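Local coordinates for NTF2-like Protein (Anabaena variabilis ATCC 29413, PDB 3DMC) that is of unknown function but belongs to the SnoaL-like family of the NTF2 superfamily, whose cone-shaped fold often encloses a ligand pocket, at residues 39-44 against 121-126. Sequence-based numbering, arbitrary orientation.
Sequences EDFTFW and CSYREY
In the curved sheet of the NTF2-like alpha+beta cone, strands 41-45 and 119-127 form the parallel pair within a mixed sheet, and T42, F43 and W44 lie in register with S122, Y123 and R124. In parallel pairing a residue bonds to the two neighbours of its register mate: T42 N gives to C121 O and T42 O accepts from Y123 N at 3.0 Å, while W44 N gives to Y123 O at 2.8 Å and W44 O accepts from E125 N. Beyond the first of these bonds, a water joins D40 O to C121 O, 2.7 Å from the latter. On the helix-lined face, F41 swings CG anti to its own N (chi1 179°), which lays the ring along the partner strand and brings CZ within 3.5 Å of Y123 CB. F43 CB touches Y123 CD1 on the same side, while the rest of F43 leads off to R59, A60 and F63 of helix 57-69. With an alanine at F41, the Y123 CB flank would probably lose its apolar cover. On the other face, the W44 ring makes a cation-pi contact with R108 of the second subunit, and R124 forms salt bridges with E93 of that subunit and D114 of its own chain, its NH2 also bonding S112. Its NH1 reaches back along the strand to S122 OG, 3.0 Å away and close to the guanidinium plane.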
loop_
_atom_site.group_PDB
_atom_site.type_symbol
_atom_site.label_atom_id
_atom_site.label_comp_id
_atom_site.label_asym_id
_atom_site.label_seq_id
_atom_site.Cartn_x
_atom_site.Cartn_y
_atom_site.Cartn_z
ATOM N N GLU A 39 -6.673 4.609 -22.169
ATOM C CA GLU A 39 -7.922 3.996 -22.583
ATOM C C GLU A 39 -8.092 2.593 -22.000
ATOM O O GLU A 39 -9.214 2.104 -21.846
ATOM C CB GLU A 39 -8.032 3.937 -24.118
ATOM C CG GLU A 39 -8.043 5.316 -24.779
ATOM C CD GLU A 39 -9.101 6.246 -24.192
ATOM O OE1 GLU A 39 -10.292 5.861 -24.128
ATOM O OE2 GLU A 39 -8.740 7.378 -23.796
ATOM N N ASP A 40 -6.962 1.966 -21.697
ATOM C CA ASP A 40 -6.935 0.591 -21.166
ATOM C C ASP A 40 -6.751 0.611 -19.646
ATOM O O ASP A 40 -6.363 -0.374 -19.040
ATOM C CB ASP A 40 -5.864 -0.292 -21.823
ATOM C CG ASP A 40 -4.448 0.201 -21.602
ATOM O OD1 ASP A 40 -4.253 1.399 -21.260
ATOM O OD2 ASP A 40 -3.507 -0.594 -21.808
ATOM N N PHE A 41 -7.064 1.759 -19.070
ATOM C CA PHE A 41 -6.943 1.965 -17.612
ATOM C C PHE A 41 -7.637 0.844 -16.829
ATOM O O PHE A 41 -8.774 0.487 -17.131
ATOM C CB PHE A 41 -7.570 3.305 -17.217
ATOM C CG PHE A 41 -7.522 3.584 -15.736
ATOM C CD1 PHE A 41 -6.345 3.992 -15.142
ATOM C CD2 PHE A 41 -8.667 3.446 -14.936
ATOM C CE1 PHE A 41 -6.301 4.268 -13.749
ATOM C CE2 PHE A 41 -8.632 3.733 -13.549
ATOM C CZ PHE A 41 -7.430 4.134 -12.974
ATOM N N THR A 42 -6.950 0.302 -15.818
ATOM C CA THR A 42 -7.594 -0.659 -14.896
ATOM C C THR A 42 -7.375 -0.201 -13.480
ATOM O O THR A 42 -6.459 0.571 -13.193
ATOM C CB THR A 42 -7.023 -2.072 -14.992
ATOM O OG1 THR A 42 -5.714 -2.110 -14.389
ATOM C CG2 THR A 42 -6.980 -2.566 -16.424
ATOM N N PHE A 43 -8.263 -0.622 -12.611
ATOM C CA PHE A 43 -8.119 -0.247 -11.188
ATOM C C PHE A 43 -8.579 -1.399 -10.338
ATOM O O PHE A 43 -9.531 -2.103 -10.662
ATOM C CB PHE A 43 -8.846 1.052 -10.805
ATOM C CG PHE A 43 -10.357 1.039 -11.010
ATOM C CD1 PHE A 43 -10.909 1.190 -12.277
ATOM C CD2 PHE A 43 -11.220 0.924 -9.951
ATOM C CE1 PHE A 43 -12.285 1.197 -12.451
ATOM C CE2 PHE A 43 -12.589 0.920 -10.135
ATOM C CZ PHE A 43 -13.109 1.064 -11.395
ATOM N N TRP A 44 -7.866 -1.581 -9.246
ATOM C CA TRP A 44 -8.175 -2.648 -8.276
ATOM C C TRP A 44 -8.606 -1.999 -6.950
ATOM O O TRP A 44 -7.964 -1.073 -6.459
ATOM C CB TRP A 44 -6.927 -3.511 -8.031
ATOM C CG TRP A 44 -7.086 -4.973 -8.228
ATOM C CD1 TRP A 44 -6.711 -5.688 -9.329
ATOM C CD2 TRP A 44 -7.618 -5.924 -7.296
ATOM N NE1 TRP A 44 -6.997 -7.006 -9.147
ATOM C CE2 TRP A 44 -7.557 -7.186 -7.911
ATOM C CE3 TRP A 44 -8.167 -5.828 -6.022
ATOM C CZ2 TRP A 44 -8.007 -8.349 -7.284
ATOM C CZ3 TRP A 44 -8.613 -6.998 -5.390
ATOM C CH2 TRP A 44 -8.543 -8.238 -6.041
ATOM N N CYS A 121 -1.956 4.320 -16.304
ATOM C CA CYS A 121 -2.576 3.142 -16.942
ATOM C C CYS A 121 -3.178 2.159 -15.941
ATOM O O CYS A 121 -3.976 1.290 -16.280
ATOM C CB CYS A 121 -1.574 2.416 -17.866
ATOM S SG CYS A 121 -0.008 1.929 -17.116
ATOM N N SER A 122 -2.859 2.335 -14.669
ATOM C CA SER A 122 -3.528 1.501 -13.660
ATOM C C SER A 122 -3.423 2.110 -12.267
ATOM O O SER A 122 -2.583 2.966 -12.001
ATOM C CB SER A 122 -2.955 0.092 -13.640
ATOM O OG SER A 122 -1.600 0.127 -13.238
ATOM N N TYR A 123 -4.307 1.603 -11.424
ATOM C CA TYR A 123 -4.529 2.100 -10.077
ATOM C C TYR A 123 -4.851 0.940 -9.155
ATOM O O TYR A 123 -5.610 0.069 -9.506
ATOM C CB TYR A 123 -5.708 3.087 -10.165
ATOM C CG TYR A 123 -6.351 3.593 -8.896
ATOM C CD1 TYR A 123 -7.125 2.763 -8.073
ATOM C CD2 TYR A 123 -6.248 4.921 -8.557
ATOM C CE1 TYR A 123 -7.768 3.264 -6.932
ATOM C CE2 TYR A 123 -6.865 5.426 -7.431
ATOM C CZ TYR A 123 -7.645 4.610 -6.634
ATOM O OH TYR A 123 -8.231 5.169 -5.520
ATOM N N ARG A 124 -4.270 0.965 -7.959
ATOM C CA ARG A 124 -4.538 -0.021 -6.934
ATOM C C ARG A 124 -4.620 0.694 -5.605
ATOM O O ARG A 124 -3.731 1.508 -5.289
ATOM C CB ARG A 124 -3.419 -1.057 -6.858
ATOM C CG ARG A 124 -3.260 -1.892 -8.150
ATOM C CD ARG A 124 -1.864 -2.565 -8.229
ATOM N NE ARG A 124 -0.829 -1.552 -8.358
ATOM C CZ ARG A 124 -0.580 -0.915 -9.486
ATOM N NH1 ARG A 124 -1.228 -1.288 -10.594
ATOM N NH2 ARG A 124 0.331 0.035 -9.514
ATOM N N GLU A 125 -5.701 0.402 -4.895
ATOM C CA GLU A 125 -5.982 0.950 -3.570
ATOM C C GLU A 125 -5.944 -0.093 -2.466
ATOM O O GLU A 125 -6.494 -1.199 -2.576
ATOM C CB GLU A 125 -7.319 1.709 -3.561
ATOM C CG GLU A 125 -7.558 2.377 -2.203
ATOM C CD GLU A 125 -8.715 3.354 -2.146
ATOM O OE1 GLU A 125 -9.129 3.897 -3.192
ATOM O OE2 GLU A 125 -9.194 3.584 -1.008
ATOM N N TYR A 126 -5.260 0.301 -1.388
ATOM C CA TYR A 126 -5.091 -0.537 -0.185
ATOM C C TYR A 126 -5.494 0.255 1.071
ATOM O O TYR A 126 -5.196 1.454 1.178
ATOM C CB TYR A 126 -3.630 -0.971 -0.019
ATOM C CG TYR A 126 -2.977 -1.661 -1.202
ATOM C CD1 TYR A 126 -2.477 -0.933 -2.300
ATOM C CD2 TYR A 126 -2.844 -3.056 -1.226
ATOM C CE1 TYR A 126 -1.841 -1.569 -3.354
ATOM C CE2 TYR A 126 -2.226 -3.708 -2.320
ATOM C CZ TYR A 126 -1.738 -2.944 -3.391
ATOM O OH TYR A 126 -1.115 -3.583 -4.456
HETATM O O HOH W 1 -3.830 -0.896 -17.930
HETATM O O HOH W 2 -5.445 -2.336 -11.585
#